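Local coordinates for protein glutamate racemase (Bacillus anthracis, PDB 2DWU) that belongs to the Asp/Glu/hydantoin racemase family and holds D-glutamic acid in a pocket between its two parallel-sheet halves, at residues L151-E156 with C188-L194; L159-V165 with L193-Y197. All coordinates share one frame; numbering follows the deposited sequence. Where two conformers were deposited one is given.

In the fold
Contact 1 (151-156 with 188-194) is buried and lines the D-glutamic acid pocket, its centre about 11 Å from the centre of the chain. Contact 2 (159-165 with 193-197) is partly buried and lies farther out, about 19 Å from that centre. The centres of the two contacts are about 9 Å apart, and Leu193 and Leu194 serve both. Helix 151-157 and helix 162-177 follow each other in the chain, and each meets the segment that follows strand 183-187; they touch at Val154 CG1 and Val165 CG2, 3.8 Å apart. Chemistry changes with place: contact 1 pairs a histidine with a carboxylate, whereas contact 2 has no direct hydrogen bond between its segments, relying on apolar packing and one water.

Contact 1 (L151-E156 with C188-L194); sequences LATVVE and CTHYPLL. With DGL (D-glutamic acid), chain H.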
loop_
_atom_site.group_PDB
_atom_site.type_symbol
_atom_site.label_atom_id
_atom_site.label_comp_id
_atom_site.label_asym_id
_atom_site.label_seq_id
_atom_site.Cartn_x
_atom_site.Cartn_y
_atom_site.Cartn_z
ATOM N N LEU B 151 -1.012 -17.293 -21.239
ATOM C CA LEU B 151 -0.994 -17.591 -19.832
ATOM C C LEU B 151 -2.287 -17.769 -19.076
ATOM O O LEU B 151 -2.394 -18.693 -18.275
ATOM C CB LEU B 151 -0.054 -16.623 -19.090
ATOM C CG LEU B 151 1.408 -16.683 -19.591
ATOM C CD1 LEU B 151 2.250 -15.822 -18.665
ATOM C CD2 LEU B 151 1.954 -18.123 -19.611
ATOM N N ALA B 152 -3.272 -16.913 -19.310
ATOM C CA ALA B 152 -4.531 -17.081 -18.579
ATOM C C ALA B 152 -5.209 -18.410 -18.945
ATOM O O ALA B 152 -5.719 -19.127 -18.065
ATOM C CB ALA B 152 -5.476 -15.884 -18.851
ATOM N N THR B 153 -5.177 -18.770 -20.232
ATOM C CA THR B 153 -5.794 -20.036 -20.650
ATOM C C THR B 153 -5.031 -21.198 -20.033
ATOM O O THR B 153 -5.631 -22.195 -19.601
ATOM C CB THR B 153 -5.808 -20.174 -22.187
ATOM O OG1 THR B 153 -6.429 -19.018 -22.756
ATOM C CG2 THR B 153 -6.610 -21.397 -22.604
ATOM N N VAL B 154 -3.712 -21.068 -19.956
ATOM C CA VAL B 154 -2.892 -22.102 -19.345
ATOM C C VAL B 154 -3.327 -22.302 -17.897
ATOM O O VAL B 154 -3.491 -23.427 -17.434
ATOM C CB VAL B 154 -1.368 -21.738 -19.405
ATOM C CG1 VAL B 154 -0.563 -22.555 -18.393
ATOM C CG2 VAL B 154 -0.850 -22.017 -20.810
ATOM N N VAL B 155 -3.540 -21.201 -17.182
ATOM C CA VAL B 155 -3.943 -21.290 -15.792
ATOM C C VAL B 155 -5.308 -21.969 -15.626
ATOM O O VAL B 155 -5.475 -22.780 -14.728
ATOM C CB VAL B 155 -3.971 -19.881 -15.144
ATOM C CG1 VAL B 155 -4.746 -19.900 -13.824
ATOM C CG2 VAL B 155 -2.539 -19.436 -14.865
ATOM N N GLU B 156 -6.274 -21.644 -16.479
ATOM C CA GLU B 156 -7.593 -22.266 -16.341
ATOM C C GLU B 156 -7.721 -23.683 -16.882
ATOM O O GLU B 156 -8.526 -24.473 -16.373
ATOM C CB GLU B 156 -8.655 -21.407 -17.025
ATOM C CG GLU B 156 -9.089 -20.225 -16.208
ATOM C CD GLU B 156 -10.316 -19.543 -16.785
ATOM O OE1 GLU B 156 -11.302 -20.254 -17.113
ATOM O OE2 GLU B 156 -10.311 -18.298 -16.910
ATOM N N CYS B 188 -2.498 -9.339 -14.625
ATOM C CA CYS B 188 -3.602 -10.196 -15.047
ATOM C C CYS B 188 -4.054 -10.977 -13.808
ATOM O O CYS B 188 -3.228 -11.407 -13.002
ATOM C CB CYS B 188 -3.121 -11.172 -16.121
ATOM S SG CYS B 188 -4.394 -12.361 -16.672
ATOM N N THR B 189 -5.369 -11.170 -13.692
ATOM C CA THR B 189 -5.963 -11.875 -12.563
ATOM C C THR B 189 -5.420 -13.278 -12.358
ATOM O O THR B 189 -5.363 -13.761 -11.234
ATOM C CB THR B 189 -7.495 -12.069 -12.754
ATOM O OG1 THR B 189 -7.748 -12.601 -14.059
ATOM C CG2 THR B 189 -8.250 -10.754 -12.577
ATOM N N HIS B 190 -5.045 -13.946 -13.447
ATOM C CA HIS B 190 -4.637 -15.333 -13.322
ATOM C C HIS B 190 -3.193 -15.572 -12.962
ATOM O O HIS B 190 -2.845 -16.659 -12.489
ATOM C CB HIS B 190 -4.880 -16.069 -14.646
ATOM C CG HIS B 190 -6.319 -16.186 -15.045
ATOM N ND1 HIS B 190 -7.170 -15.104 -15.128
ATOM C CD2 HIS B 190 -7.028 -17.254 -15.477
ATOM C CE1 HIS B 190 -8.340 -15.501 -15.605
ATOM N NE2 HIS B 190 -8.277 -16.802 -15.824
ATOM N N TYR B 191 -2.343 -14.567 -13.159
ATOM C CA TYR B 191 -0.925 -14.814 -12.955
ATOM C C TYR B 191 -0.420 -15.198 -11.578
ATOM O O TYR B 191 0.621 -15.851 -11.485
ATOM C CB TYR B 191 -0.092 -13.661 -13.539
ATOM C CG TYR B 191 -0.301 -13.423 -15.037
ATOM C CD1 TYR B 191 -1.103 -14.273 -15.829
ATOM C CD2 TYR B 191 0.265 -12.299 -15.654
ATOM C CE1 TYR B 191 -1.344 -13.997 -17.174
ATOM C CE2 TYR B 191 0.030 -12.006 -17.004
ATOM C CZ TYR B 191 -0.778 -12.845 -17.757
ATOM O OH TYR B 191 -1.036 -12.468 -19.046
ATOM N N PRO B 192 -1.120 -14.808 -10.489
ATOM C CA PRO B 192 -0.600 -15.226 -9.187
ATOM C C PRO B 192 -0.465 -16.755 -9.125
ATOM O O PRO B 192 0.395 -17.260 -8.421
ATOM C CB PRO B 192 -1.654 -14.721 -8.201
ATOM C CG PRO B 192 -2.085 -13.411 -8.824
ATOM C CD PRO B 192 -2.195 -13.802 -10.327
ATOM N N LEU B 193 -1.310 -17.491 -9.835
ATOM C CA LEU B 193 -1.186 -18.939 -9.768
ATOM C C LEU B 193 0.100 -19.449 -10.405
ATOM O O LEU B 193 0.524 -20.584 -10.152
ATOM C CB LEU B 193 -2.404 -19.609 -10.404
ATOM C CG LEU B 193 -3.617 -19.554 -9.479
ATOM C CD1 LEU B 193 -4.715 -20.448 -10.039
ATOM C CD2 LEU B 193 -3.221 -20.018 -8.078
ATOM N N LEU B 194 0.741 -18.598 -11.199
ATOM C CA LEU B 194 1.981 -18.984 -11.883
ATOM C C LEU B 194 3.188 -18.390 -11.201
ATOM O O LEU B 194 4.293 -18.481 -11.748
ATOM C CB LEU B 194 1.987 -18.445 -13.316
ATOM C CG LEU B 194 0.887 -18.924 -14.244
ATOM C CD1 LEU B 194 0.940 -18.132 -15.560
ATOM C CD2 LEU B 194 1.052 -20.419 -14.497
HETATM N N DGL H . -9.340 -11.346 -15.990
HETATM C CA DGL H . -8.500 -11.054 -17.194
HETATM C C DGL H . -7.448 -10.056 -16.855
HETATM O O DGL H . -6.840 -9.431 -17.715
HETATM C CB DGL H . -7.843 -12.354 -17.709
HETATM C CG DGL H . -8.921 -13.144 -18.489
HETATM C CD DGL H . -9.476 -12.482 -19.682
HETATM O OE1 DGL H . -8.847 -12.316 -20.729
HETATM O OE2 DGL H . -10.710 -12.047 -19.571
HETATM O OXT DGL H . -7.202 -9.862 -15.589
HETATM O O HOH W 1 -2.736 -14.204 -20.527
#
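His190 reaches across to helix 151-157; most of its side chain is met by that helix, the rest by Thr189 and the ligand. CB lies against the Val155 side chain, with Val155 CG1 3.9 Å away. With CG anti to the carbonyl carbon (chi1 -65°), the ring passes beneath Ala152, whose CB stands 4.0 Å from the ring centroid and 12° off its normal, a CH-pi contact over the face. CD2 faces Ala152 O. At the far edge NE2 donates to Glu156 OE2 over 2.7 Å; the bond is nearly straight at 176° and uses the anti lone pair of the oxygen. The carboxylate is nearly coplanar with the ring. His190 ND1 is 2.8 Å from Thr189 OG1 in a hydrogen bond that either could donate. On the ligand side, CE1 of the ring approaches CG of D-glutamic acid.

Beside the ring, Val155 CG2 packs on Leu194 CG at 3.5 Å and CG1 on Leu193 CD1, in the conformer given for Leu193. Leu151 CB touches Tyr191 CE1 at 3.5 Å and its CD1 lies over one face of that ring, offset toward the rim; Cys188 CB lies over the opposite face. One water bridges Ala152 N and Tyr191 OH.

The same Thr189 OG1 accepts from the ligand amino nitrogen, and Thr189 N donates to OXT, 2.9 Å away. Glu156, His190 and Thr189 thus form a hydrogen-bonded chain ending on D-glutamic acid. Bonds at both nitrogens fix the rotation of the imidazole, making Glu156 a second-shell partner that orients a pocket residue.

Contact 2 (L159-V165 with L193-Y197); sequences LEDTAYV and LLESY
Val165 CG1 sits squarely over the ring of Tyr197, 3.5 Å from its centroid and 9° off the normal, a CH-pi contact that marks the tight part of this interface. The methyl is aimed there because CG1 is anti to the backbone N (chi1 179°), and the two side chains meet at about a right angle. The same CG1 touches Leu194 CD2 at 3.6 Å, so one methyl serves both the aromatic face and the leucine. Both Val165 and Leu194 are buried.

Toward Leu159 the fit is looser. Its branches diverge, CD1 approaching Leu194 CD2 at 4.1 Å and CD2 approaching Leu193 CD1 at the same separation in the conformer given for Leu193.

Around the tyrosine hydroxyl the contact is more polar and more open to solvent. In the conformer given, exposed Thr162 brings CG2 near Tyr197 OH. The hydroxyl is linked through a water lying in the plane of the ring, at its edge: the water is 2.6 Å from Tyr197 OH and donates to Leu159 O, also at 2.6 Å. This bridge ties the turn before helix 162-177 to the tyrosine. Within that turn, Asp161 occupies the N-cap position, its OD1 accepting from Tyr164 N.

The contact therefore joins the N-terminal end of helix 162-177 to the start of helix 195-202, which follows strand 183-187. Tyr197 continues along helix 162-177 onto Thr166 and Val169, while Val165 also rests on helix 151-157 through Val154.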
loop_
_atom_site.group_PDB
_atom_site.type_symbol
_atom_site.label_atom_id
_atom_site.label_comp_id
_atom_site.label_asym_id
_atom_site.label_seq_id
_atom_site.Cartn_x
_atom_site.Cartn_y
_atom_site.Cartn_z
ATOM N N LEU B 159 -3.161 -26.178 -15.990
ATOM C CA LEU B 159 -2.313 -26.000 -14.819
ATOM C C LEU B 159 -1.684 -27.261 -14.230
ATOM O O LEU B 159 -0.598 -27.201 -13.655
ATOM C CB LEU B 159 -3.077 -25.219 -13.742
ATOM C CG LEU B 159 -2.246 -24.586 -12.623
ATOM C CD1 LEU B 159 -1.236 -23.585 -13.204
ATOM C CD2 LEU B 159 -3.183 -23.893 -11.656
ATOM N N GLU B 160 -2.335 -28.408 -14.385
ATOM C CA GLU B 160 -1.785 -29.639 -13.833
ATOM C C GLU B 160 -0.663 -30.215 -14.695
ATOM O O GLU B 160 0.085 -31.088 -14.240
ATOM C CB GLU B 160 -2.896 -30.677 -13.666
ATOM C CG GLU B 160 -4.231 -30.080 -13.218
ATOM C CD GLU B 160 -4.138 -29.306 -11.911
ATOM O OE1 GLU B 160 -5.169 -28.736 -11.484
ATOM O OE2 GLU B 160 -3.043 -29.264 -11.307
ATOM N N ASP B 161 -0.548 -29.735 -15.933
ATOM C CA ASP B 161 0.491 -30.198 -16.853
ATOM C C ASP B 161 1.699 -29.301 -16.617
ATOM O O ASP B 161 1.933 -28.366 -17.367
ATOM C CB ASP B 161 0.005 -30.052 -18.294
ATOM C CG ASP B 161 0.891 -30.777 -19.295
ATOM O OD1 ASP B 161 2.099 -30.983 -19.006
ATOM O OD2 ASP B 161 0.373 -31.124 -20.383
ATOM N N THR B 162 2.462 -29.586 -15.566
ATOM C CA THR B 162 3.614 -28.760 -15.213
ATOM C C THR B 162 4.672 -28.566 -16.293
ATOM O O THR B 162 5.255 -27.487 -16.393
ATOM C CB THR B 162 4.298 -29.269 -13.922
ATOM O OG1 THR B 162 4.816 -30.587 -14.130
ATOM C CG2 THR B 162 3.299 -29.287 -12.770
ATOM N N ALA B 163 4.940 -29.592 -17.094
ATOM C CA ALA B 163 5.921 -29.439 -18.160
ATOM C C ALA B 163 5.423 -28.395 -19.160
ATOM O O ALA B 163 6.198 -27.569 -19.654
ATOM C CB ALA B 163 6.147 -30.776 -18.873
ATOM N N TYR B 164 4.126 -28.443 -19.454
ATOM C CA TYR B 164 3.536 -27.519 -20.409
ATOM C C TYR B 164 3.532 -26.111 -19.833
ATOM O O TYR B 164 3.811 -25.135 -20.544
ATOM C CB TYR B 164 2.094 -27.946 -20.735
ATOM C CG TYR B 164 1.478 -27.135 -21.848
ATOM C CD1 TYR B 164 0.469 -26.203 -21.591
ATOM C CD2 TYR B 164 1.960 -27.250 -23.149
ATOM C CE1 TYR B 164 -0.041 -25.393 -22.619
ATOM C CE2 TYR B 164 1.466 -26.449 -24.174
ATOM C CZ TYR B 164 0.467 -25.524 -23.898
ATOM O OH TYR B 164 0.011 -24.723 -24.914
ATOM N N VAL B 165 3.213 -26.004 -18.549
ATOM C CA VAL B 165 3.161 -24.688 -17.909
ATOM C C VAL B 165 4.570 -24.083 -17.926
ATOM O O VAL B 165 4.757 -22.921 -18.286
ATOM C CB VAL B 165 2.626 -24.781 -16.450
ATOM C CG1 VAL B 165 2.615 -23.377 -15.805
ATOM C CG2 VAL B 165 1.181 -25.352 -16.443
ATOM N N LEU B 193 -1.310 -17.491 -9.835
ATOM C CA LEU B 193 -1.186 -18.939 -9.768
ATOM C C LEU B 193 0.100 -19.449 -10.405
ATOM O O LEU B 193 0.524 -20.584 -10.152
ATOM C CB LEU B 193 -2.404 -19.609 -10.404
ATOM C CG LEU B 193 -3.617 -19.554 -9.479
ATOM C CD1 LEU B 193 -4.715 -20.448 -10.039
ATOM C CD2 LEU B 193 -3.221 -20.018 -8.078
ATOM N N LEU B 194 0.741 -18.598 -11.199
ATOM C CA LEU B 194 1.981 -18.984 -11.883
ATOM C C LEU B 194 3.188 -18.390 -11.201
ATOM O O LEU B 194 4.293 -18.481 -11.748
ATOM C CB LEU B 194 1.987 -18.445 -13.316
ATOM C CG LEU B 194 0.887 -18.924 -14.244
ATOM C CD1 LEU B 194 0.940 -18.132 -15.560
ATOM C CD2 LEU B 194 1.052 -20.419 -14.497
ATOM N N GLU B 195 2.996 -17.791 -10.032
ATOM C CA GLU B 195 4.105 -17.114 -9.376
ATOM C C GLU B 195 5.391 -17.906 -9.258
ATOM O O GLU B 195 6.478 -17.384 -9.572
ATOM C CB GLU B 195 3.704 -16.577 -8.002
ATOM C CG GLU B 195 4.867 -15.842 -7.342
ATOM C CD GLU B 195 4.469 -15.035 -6.122
ATOM O OE1 GLU B 195 3.629 -15.515 -5.319
ATOM O OE2 GLU B 195 5.015 -13.919 -5.957
ATOM N N SER B 196 5.291 -19.159 -8.820
ATOM C CA SER B 196 6.496 -19.965 -8.694
ATOM C C SER B 196 7.243 -20.142 -9.997
ATOM O O SER B 196 8.476 -20.079 -10.017
ATOM C CB SER B 196 6.167 -21.339 -8.119
ATOM O OG SER B 196 5.697 -21.194 -6.798
ATOM N N TYR B 197 6.510 -20.372 -11.080
ATOM C CA TYR B 197 7.131 -20.575 -12.386
ATOM C C TYR B 197 7.830 -19.316 -12.834
ATOM O O TYR B 197 8.933 -19.354 -13.366
ATOM C CB TYR B 197 6.085 -20.941 -13.450
ATOM C CG TYR B 197 5.410 -22.270 -13.239
ATOM C CD1 TYR B 197 4.212 -22.365 -12.535
ATOM C CD2 TYR B 197 5.982 -23.437 -13.736
ATOM C CE1 TYR B 197 3.597 -23.611 -12.337
ATOM C CE2 TYR B 197 5.386 -24.672 -13.544
ATOM C CZ TYR B 197 4.198 -24.753 -12.847
ATOM O OH TYR B 197 3.607 -25.988 -12.665
HETATM O O HOH W 2 1.098 -26.229 -11.899
#